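Local coordinates for protein UTP--glucose-1-phosphate uridylyltransferase (Acinetobacter baumannii, PDB 6IKX) that catalyses the formation of UDP-glucose and diphosphate from UTP and alpha-D-glucose 1-phosphate, as a nucleotidyltransferase of GT-A type, at residues V6-G11 with L107-A112; R102-L107 with V113-S118; D123-L128 with K215-L220. The protein carries 1 engineered substitution. One frame throughout, in Å; residues are numbered along the deposited sequence.

Contact 1. Residues V6-G11 with L107-A112; sequences VLPVAG and LGLGHA. With SO4 (sulfate ion), chain G; SO4 (sulfate ion), chain D.
The ring of Pro8 meets two apolar side chains of helix 109-115 along its CB-CG side: Pro8 CG lies 3.6 Å from Leu109 CD1, and Pro8 CB lies 3.9 Å from Ala112 CB. The imidazole of His111, the planar ring of 107-112, takes Leu107 CD1 over one face, 4.2 Å above the plane and displaced toward the rim. This is the nucleotide-binding part of the GT-A fold, where the first strand of the Rossmann-like sheet, 4-8, runs out into the loop holding Ala10 and Gly11. Pro8, Ala10, Gly11 and Gly108 bind UTP, though no nucleotide is present here; the proline packs where the two walls of that site meet. Between the walls sits a sulfate, probably from the crystallisation liquor. Its O2 lies 3.7 Å from Ala112 CB and receives a long, weak bond from Ala10 N. Gly11 N approaches O1 of the same sulfate at 2.8 Å, but its N-H is bent well off line, at 120°, and the bond is weak. Leu109 reaches Pro8 because its CG stands anti to the backbone N (chi1 175°), which carries CD1 across to the ring, while its CB and CD2 border a different sulfate. Gly108 occupies the N-cap position; its positive phi of 91° suits a residue without a side chain, and its carbonyl O accepts from Ala112 N.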
loop_
_atom_site.group_PDB
_atom_site.type_symbol
_atom_site.label_atom_id
_atom_site.label_comp_id
_atom_site.label_asym_id
_atom_site.label_seq_id
_atom_site.Cartn_x
_atom_site.Cartn_y
_atom_site.Cartn_z
ATOM N N VAL A 6 15.278 5.572 18.586
ATOM C CA VAL A 6 15.105 5.884 17.142
ATOM C C VAL A 6 15.599 4.683 16.325
ATOM O O VAL A 6 16.744 4.280 16.563
ATOM C CB VAL A 6 15.847 7.183 16.806
ATOM C CG1 VAL A 6 15.880 7.425 15.297
ATOM C CG2 VAL A 6 15.206 8.346 17.561
ATOM N N LEU A 7 14.719 4.032 15.551
ATOM C CA LEU A 7 15.140 2.937 14.628
ATOM C C LEU A 7 15.105 3.526 13.237
ATOM O O LEU A 7 14.022 3.807 12.728
ATOM C CB LEU A 7 14.221 1.722 14.651
ATOM C CG LEU A 7 13.898 1.064 15.980
ATOM C CD1 LEU A 7 13.843 -0.450 15.832
ATOM C CD2 LEU A 7 14.837 1.502 17.095
ATOM N N PRO A 8 16.248 3.851 12.621
ATOM C CA PRO A 8 16.240 4.521 11.321
ATOM C C PRO A 8 16.062 3.423 10.268
ATOM O O PRO A 8 16.963 2.673 10.152
ATOM C CB PRO A 8 17.614 5.209 11.230
ATOM C CG PRO A 8 18.221 4.995 12.596
ATOM C CD PRO A 8 17.614 3.698 13.114
ATOM N N VAL A 9 14.892 3.332 9.633
ATOM C CA VAL A 9 14.487 2.185 8.751
ATOM C C VAL A 9 13.996 2.716 7.381
ATOM O O VAL A 9 13.134 2.082 6.778
ATOM C CB VAL A 9 13.400 1.335 9.455
ATOM C CG1 VAL A 9 13.895 0.701 10.748
ATOM C CG2 VAL A 9 12.153 2.147 9.730
ATOM N N ALA A 10 14.529 3.831 6.883
ATOM C CA ALA A 10 14.111 4.454 5.600
ATOM C C ALA A 10 15.017 4.061 4.420
ATOM O O ALA A 10 14.702 4.521 3.319
ATOM C CB ALA A 10 14.015 5.952 5.731
ATOM N N GLY A 11 16.069 3.252 4.595
ATOM C CA GLY A 11 16.915 2.759 3.473
ATOM C C GLY A 11 16.079 2.077 2.395
ATOM O O GLY A 11 14.942 1.760 2.722
ATOM N N LEU A 107 19.245 10.966 2.955
ATOM C CA LEU A 107 20.469 11.780 3.091
ATOM C C LEU A 107 21.313 11.297 4.274
ATOM O O LEU A 107 22.068 12.132 4.822
ATOM C CB LEU A 107 20.031 13.243 3.227
ATOM C CG LEU A 107 19.661 13.913 1.899
ATOM C CD1 LEU A 107 18.616 14.988 2.135
ATOM N N GLY A 108 21.218 9.998 4.620
ATOM C CA GLY A 108 22.072 9.332 5.627
ATOM C C GLY A 108 21.548 9.326 7.074
ATOM O O GLY A 108 20.503 10.003 7.391
ATOM N N LEU A 109 22.277 8.568 7.919
ATOM C CA LEU A 109 21.941 8.193 9.318
ATOM C C LEU A 109 21.799 9.449 10.189
ATOM O O LEU A 109 20.893 9.494 11.008
ATOM C CB LEU A 109 23.006 7.233 9.886
ATOM C CG LEU A 109 22.834 6.864 11.362
ATOM C CD1 LEU A 109 21.427 6.350 11.630
ATOM C CD2 LEU A 109 23.854 5.825 11.815
ATOM N N GLY A 110 22.660 10.435 10.022
ATOM C CA GLY A 110 22.605 11.659 10.823
ATOM C C GLY A 110 21.298 12.364 10.552
ATOM O O GLY A 110 20.643 12.831 11.498
ATOM N N HIS A 111 20.948 12.461 9.276
ATOM C CA HIS A 111 19.722 13.145 8.781
ATOM C C HIS A 111 18.482 12.383 9.280
ATOM O O HIS A 111 17.522 13.062 9.731
ATOM C CB HIS A 111 19.764 13.291 7.262
ATOM C CG HIS A 111 18.500 13.854 6.704
ATOM N ND1 HIS A 111 17.577 13.070 6.048
ATOM C CD2 HIS A 111 18.007 15.114 6.704
ATOM C CE1 HIS A 111 16.580 13.839 5.655
ATOM N NE2 HIS A 111 16.806 15.090 6.067
ATOM N N ALA A 112 18.554 11.044 9.283
ATOM C CA ALA A 112 17.502 10.153 9.814
ATOM C C ALA A 112 17.251 10.471 11.300
ATOM O O ALA A 112 16.085 10.745 11.689
ATOM C CB ALA A 112 17.928 8.732 9.613
HETATM S S SO4 G . 18.324 5.154 6.884
HETATM O O1 SO4 G . 18.045 3.783 6.512
HETATM O O2 SO4 G . 17.247 5.638 7.721
HETATM O O3 SO4 G . 18.417 5.979 5.706
HETATM O O4 SO4 G . 19.581 5.225 7.590
HETATM S S SO4 D . 26.989 8.617 9.815
HETATM O O1 SO4 D . 25.798 9.410 9.974
HETATM O O2 SO4 D . 26.924 7.439 10.649
HETATM O O3 SO4 D . 27.112 8.231 8.433
HETATM O O4 SO4 D . 28.133 9.397 10.202
#

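Contact 2. Residues R102-L107 with V113-S118; sequences RQPQPL and VLCAKS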
loop_
_atom_site.group_PDB
_atom_site.type_symbol
_atom_site.label_atom_id
_atom_site.label_comp_id
_atom_site.label_asym_id
_atom_site.label_seq_id
_atom_site.Cartn_x
_atom_site.Cartn_y
_atom_site.Cartn_z
ATOM N N ARG A 102 8.718 10.396 8.823
ATOM C CA ARG A 102 9.295 10.156 7.473
ATOM C C ARG A 102 10.644 10.848 7.344
ATOM O O ARG A 102 10.713 12.051 7.623
ATOM C CB ARG A 102 8.342 10.674 6.385
ATOM C CG ARG A 102 7.078 9.840 6.295
ATOM C CD ARG A 102 7.304 8.384 5.895
ATOM N NE ARG A 102 6.056 7.647 5.674
ATOM C CZ ARG A 102 5.237 7.776 4.624
ATOM N NH1 ARG A 102 5.479 8.634 3.651
ATOM N NH2 ARG A 102 4.128 7.070 4.567
ATOM N N GLN A 103 11.667 10.116 6.902
ATOM C CA GLN A 103 12.888 10.720 6.296
ATOM C C GLN A 103 12.535 11.165 4.882
ATOM O O GLN A 103 12.359 10.307 4.037
ATOM C CB GLN A 103 14.028 9.718 6.183
ATOM C CG GLN A 103 15.275 10.342 5.587
ATOM C CD GLN A 103 16.488 9.549 5.968
ATOM O OE1 GLN A 103 16.417 8.326 6.096
ATOM N NE2 GLN A 103 17.609 10.242 6.111
ATOM N N PRO A 104 12.318 12.472 4.600
ATOM C CA PRO A 104 11.782 12.898 3.309
ATOM C C PRO A 104 12.662 12.547 2.098
ATOM O O PRO A 104 12.104 12.277 1.043
ATOM C CB PRO A 104 11.649 14.434 3.449
ATOM C CG PRO A 104 12.511 14.817 4.619
ATOM C CD PRO A 104 12.517 13.603 5.523
ATOM N N GLN A 105 13.996 12.603 2.266
ATOM C CA GLN A 105 15.003 12.109 1.283
ATOM C C GLN A 105 16.051 11.285 2.004
ATOM O O GLN A 105 16.343 11.515 3.181
ATOM C CB GLN A 105 15.711 13.245 0.538
ATOM C CG GLN A 105 14.747 14.120 -0.257
ATOM C CD GLN A 105 15.395 15.413 -0.678
ATOM O OE1 GLN A 105 15.982 16.150 0.136
ATOM N NE2 GLN A 105 15.324 15.655 -1.976
ATOM N N PRO A 106 16.669 10.339 1.276
ATOM C CA PRO A 106 17.683 9.453 1.847
ATOM C C PRO A 106 19.066 10.088 1.985
ATOM O O PRO A 106 19.942 9.745 1.250
ATOM C CB PRO A 106 17.747 8.376 0.774
ATOM C CG PRO A 106 17.555 9.176 -0.505
ATOM C CD PRO A 106 16.401 10.073 -0.149
ATOM N N LEU A 107 19.245 10.966 2.955
ATOM C CA LEU A 107 20.469 11.780 3.091
ATOM C C LEU A 107 21.313 11.297 4.274
ATOM O O LEU A 107 22.068 12.132 4.822
ATOM C CB LEU A 107 20.031 13.243 3.227
ATOM C CG LEU A 107 19.661 13.913 1.899
ATOM C CD1 LEU A 107 18.616 14.988 2.135
ATOM N N VAL A 113 18.300 10.462 12.111
ATOM C CA VAL A 113 18.190 10.775 13.560
ATOM C C VAL A 113 17.615 12.192 13.716
ATOM O O VAL A 113 16.694 12.355 14.527
ATOM C CB VAL A 113 19.539 10.597 14.278
ATOM C CG1 VAL A 113 19.495 11.108 15.704
ATOM C CG2 VAL A 113 19.972 9.140 14.257
ATOM N N LEU A 114 18.067 13.168 12.930
ATOM C CA LEU A 114 17.537 14.562 12.993
ATOM C C LEU A 114 16.024 14.605 12.711
ATOM O O LEU A 114 15.334 15.465 13.327
ATOM C CB LEU A 114 18.298 15.401 11.968
ATOM C CG LEU A 114 18.550 16.853 12.326
ATOM C CD1 LEU A 114 18.605 17.688 11.060
ATOM C CD2 LEU A 114 17.532 17.411 13.308
ATOM N N CYS A 115 15.517 13.749 11.803
ATOM C CA CYS A 115 14.073 13.634 11.437
ATOM C C CYS A 115 13.223 13.314 12.672
ATOM O O CYS A 115 12.114 13.782 12.746
ATOM C CB CYS A 115 13.825 12.562 10.382
ATOM S SG CYS A 115 14.493 12.954 8.741
ATOM N N ALA A 116 13.772 12.631 13.660
ATOM C CA ALA A 116 13.066 12.317 14.917
ATOM C C ALA A 116 13.210 13.426 15.970
ATOM O O ALA A 116 12.958 13.138 17.133
ATOM C CB ALA A 116 13.591 11.011 15.464
ATOM N N LYS A 117 13.562 14.653 15.623
ATOM C CA LYS A 117 13.907 15.661 16.666
ATOM C C LYS A 117 12.657 15.970 17.495
ATOM O O LYS A 117 12.729 15.918 18.728
ATOM C CB LYS A 117 14.476 16.920 16.022
ATOM C CG LYS A 117 14.506 18.143 16.919
ATOM C CD LYS A 117 15.222 19.301 16.291
ATOM C CE LYS A 117 14.857 20.631 16.914
ATOM N NZ LYS A 117 15.316 21.752 16.060
ATOM N N SER A 118 11.563 16.314 16.820
ATOM C CA SER A 118 10.258 16.714 17.398
ATOM C C SER A 118 9.762 15.648 18.357
ATOM O O SER A 118 9.264 16.002 19.413
ATOM C CB SER A 118 9.251 16.938 16.306
ATOM O OG SER A 118 8.986 15.714 15.647
#
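Cys115 lays its thiol against the loop that leads into its own helix, touching backbone and proline ring, and SG alone makes the close approaches. With SG anti to the carbonyl carbon and beside the backbone N (chi1 -69°), the sulfur projects from the helix to lie 3.7 Å from Gln103 CA and 3.8 Å from Pro104 CD, with Arg102 O slightly farther at 4.0 Å. No hydrogen bond crosses between 102-107 and 113-118; the sulfur is a van der Waals partner here. Gln103 swings its CG anti to the backbone N (chi1 -179°) and runs on extended, passing the thiol with CB and CG at 4.2 Å from SG. That course takes the amide beyond the cysteine toward the start of helix 109-115, where NE2 bonds to both His111 ND1 and Gly108 O. The two bonds fix the rotation of the amide in the site where Gln103 binds UTP and UDP-glucose. Arg102 turns its side chain the other way, and its guanidinium reaches the second subunit, forming a salt bridge with Asp67 and a hydrogen bond with Asn64 of that neighbour. The loop thus bridges strand 97-102 and helix 109-115, in the beta-to-alpha connection of the Rossmann-like half. Cys115 and Gln103 also pack on Val54 of strand 50-55, while Val113, farther round the helix, faces Met217 and Leu220 of helix 216-220.

Contact 3. Residues D123-L128 with K215-L220; sequences DDFAVL and KIMQLL
Phe125 buries the largest surface in this contact, and it meets helix 216-220 with the far end of its ring. The CZ atom takes two methyl groups at once: Ile216 CG2 at 3.5 Å and Met217 CE at 3.4 Å. They come from different directions. Ile216 CG2 sits at the ring edge, near the ring plane, and its side chain runs at about a right angle to that of the phenylalanine; Ile216 CG2 is also 3.8 Å from Phe125 CE1. Met217 CE approaches obliquely, spreading its contact over CE1, CZ and CE2. Phe125 sends its ring out of strand 125-128 with CG between the backbone N and the carbonyl carbon (chi1 63°), an arrangement that turns the ring toward the helix. Met217 gets there by a bent chain: the turn at chi2 (-75°) brings the thioether round, and the extended last torsion delivers CE to the ring while SD stays back. Ile216 uses its CG2 branch for the aromatic edge, and the rest of the side chain leads away from the strand; Ile216 also packs on Ala236 of helix 233-240. Lys215, at the N-cap position, accepts from Gln218 N and Leu219 N through its carbonyl O, closing the first turn. In the GT-A fold's mixed sheet, strand 125-128 pairs antiparallel with 209-212, and helix 216-220 follows that strand in the chain and packs on Phe125. Val120 of helix 117-120 packs on both Phe125 and Met217. Between 123-128 and 215-220 the chemistry is wholly apolar: two methyl groups fit closely round a buried aromatic end, and no hydrogen bond joins the segments, although a weak one from Ala214 N to Asp124 OD1 lies at the margin.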
loop_
_atom_site.group_PDB
_atom_site.type_symbol
_atom_site.label_atom_id
_atom_site.label_comp_id
_atom_site.label_asym_id
_atom_site.label_seq_id
_atom_site.Cartn_x
_atom_site.Cartn_y
_atom_site.Cartn_z
ATOM N N ASP A 123 14.445 14.747 25.660
ATOM C CA ASP A 123 14.857 13.422 26.222
ATOM C C ASP A 123 16.204 12.936 25.657
ATOM O O ASP A 123 16.579 13.306 24.544
ATOM C CB ASP A 123 13.838 12.315 25.955
ATOM C CG ASP A 123 12.655 12.325 26.904
ATOM O OD1 ASP A 123 12.240 13.427 27.280
ATOM O OD2 ASP A 123 12.173 11.218 27.277
ATOM N N ASP A 124 16.900 12.123 26.440
ATOM C CA ASP A 124 18.116 11.371 26.054
ATOM C C ASP A 124 17.595 10.072 25.431
ATOM O O ASP A 124 16.471 9.712 25.734
ATOM C CB ASP A 124 19.043 11.235 27.271
ATOM C CG ASP A 124 19.927 12.461 27.522
ATOM O OD1 ASP A 124 19.587 13.567 26.995
ATOM O OD2 ASP A 124 20.991 12.305 28.197
ATOM N N PHE A 125 18.282 9.453 24.475
ATOM C CA PHE A 125 17.594 8.427 23.640
ATOM C C PHE A 125 18.570 7.432 23.038
ATOM O O PHE A 125 19.759 7.689 22.962
ATOM C CB PHE A 125 16.755 9.086 22.560
ATOM C CG PHE A 125 17.554 9.879 21.568
ATOM C CD1 PHE A 125 18.045 11.129 21.887
ATOM C CD2 PHE A 125 17.829 9.361 20.323
ATOM C CE1 PHE A 125 18.778 11.859 20.960
ATOM C CE2 PHE A 125 18.546 10.097 19.390
ATOM C CZ PHE A 125 19.028 11.342 19.707
ATOM N N ALA A 126 18.070 6.265 22.686
ATOM C CA ALA A 126 18.917 5.233 22.065
ATOM C C ALA A 126 18.704 5.289 20.537
ATOM O O ALA A 126 17.673 5.811 20.111
ATOM C CB ALA A 126 18.615 3.903 22.710
ATOM N N VAL A 127 19.684 4.833 19.748
ATOM C CA VAL A 127 19.558 4.590 18.279
ATOM C C VAL A 127 19.883 3.120 18.042
ATOM O O VAL A 127 20.899 2.652 18.584
ATOM C CB VAL A 127 20.481 5.499 17.453
ATOM C CG1 VAL A 127 20.420 5.157 15.975
ATOM C CG2 VAL A 127 20.203 6.984 17.690
ATOM N N LEU A 128 18.966 2.397 17.411
ATOM C CA LEU A 128 19.149 0.969 17.013
ATOM C C LEU A 128 19.175 0.975 15.485
ATOM O O LEU A 128 18.147 1.388 14.902
ATOM C CB LEU A 128 17.999 0.049 17.473
ATOM C CG LEU A 128 17.676 -0.138 18.967
ATOM C CD1 LEU A 128 18.179 -1.489 19.490
ATOM C CD2 LEU A 128 18.155 1.009 19.836
ATOM N N LYS A 215 20.921 17.062 23.001
ATOM C CA LYS A 215 21.934 18.007 22.461
ATOM C C LYS A 215 22.198 17.634 21.000
ATOM O O LYS A 215 22.347 18.565 20.185
ATOM C CB LYS A 215 23.299 17.839 23.155
ATOM C CG LYS A 215 23.640 18.711 24.356
ATOM C CD LYS A 215 25.047 18.394 24.948
ATOM N N ILE A 216 22.359 16.318 20.734
ATOM C CA ILE A 216 22.891 15.754 19.460
ATOM C C ILE A 216 22.091 16.315 18.289
ATOM O O ILE A 216 22.642 16.338 17.224
ATOM C CB ILE A 216 22.860 14.209 19.434
ATOM C CG1 ILE A 216 23.922 13.582 18.521
ATOM C CG2 ILE A 216 21.474 13.727 19.036
ATOM C CD1 ILE A 216 25.353 14.031 18.776
ATOM N N MET A 217 20.835 16.707 18.492
ATOM C CA MET A 217 19.925 17.146 17.398
ATOM C C MET A 217 20.330 18.525 16.887
ATOM O O MET A 217 20.128 18.769 15.683
ATOM C CB MET A 217 18.455 17.212 17.847
ATOM C CG MET A 217 17.879 15.875 18.226
ATOM S SD MET A 217 17.512 14.829 16.805
ATOM C CE MET A 217 17.099 13.338 17.704
ATOM N N GLN A 218 20.833 19.399 17.764
ATOM C CA GLN A 218 21.287 20.766 17.384
ATOM C C GLN A 218 22.676 20.640 16.796
ATOM O O GLN A 218 23.015 21.398 15.871
ATOM C CB GLN A 218 21.315 21.713 18.576
ATOM C CG GLN A 218 19.980 22.399 18.813
ATOM C CD GLN A 218 18.992 21.446 19.432
ATOM O OE1 GLN A 218 19.329 20.728 20.370
ATOM N NE2 GLN A 218 17.773 21.439 18.905
ATOM N N LEU A 219 23.430 19.684 17.312
ATOM C CA LEU A 219 24.702 19.309 16.682
ATOM C C LEU A 219 24.438 18.828 15.249
ATOM O O LEU A 219 25.147 19.322 14.346
ATOM C CB LEU A 219 25.394 18.259 17.548
ATOM C CG LEU A 219 25.820 18.744 18.939
ATOM C CD1 LEU A 219 26.654 17.684 19.667
ATOM C CD2 LEU A 219 26.579 20.049 18.850
ATOM N N LEU A 220 23.476 17.923 15.008
ATOM C CA LEU A 220 23.188 17.381 13.632
ATOM C C LEU A 220 22.722 18.523 12.710
ATOM O O LEU A 220 23.027 18.459 11.521
ATOM C CB LEU A 220 22.159 16.246 13.687
ATOM C CG LEU A 220 22.691 14.892 14.176
ATOM C CD1 LEU A 220 21.559 13.990 14.577
ATOM C CD2 LEU A 220 23.532 14.186 13.124
#

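From the N terminus, strand 4-8 opens contact 1, which closes a long loop, some 95 residues, when helix 109-115 returns beside it. Contact 2 begins inside that loop, at 102-107, and closes shortly after it, at 113-118, so the two cross and share Leu107; Gln103 also packs on Ala10. Contact 3 follows in series, opening at 123-128 and closing 86 residues later at 215-220. Strands 4-8 and 125-128 are parallel neighbours, with Val6 backbone hydrogen-bonded to Ala126 and Leu128, so contacts 1 and 3 reach one sheet. Leu220 meets Gly110 and Val113, tying helix 216-220 to helix 109-115.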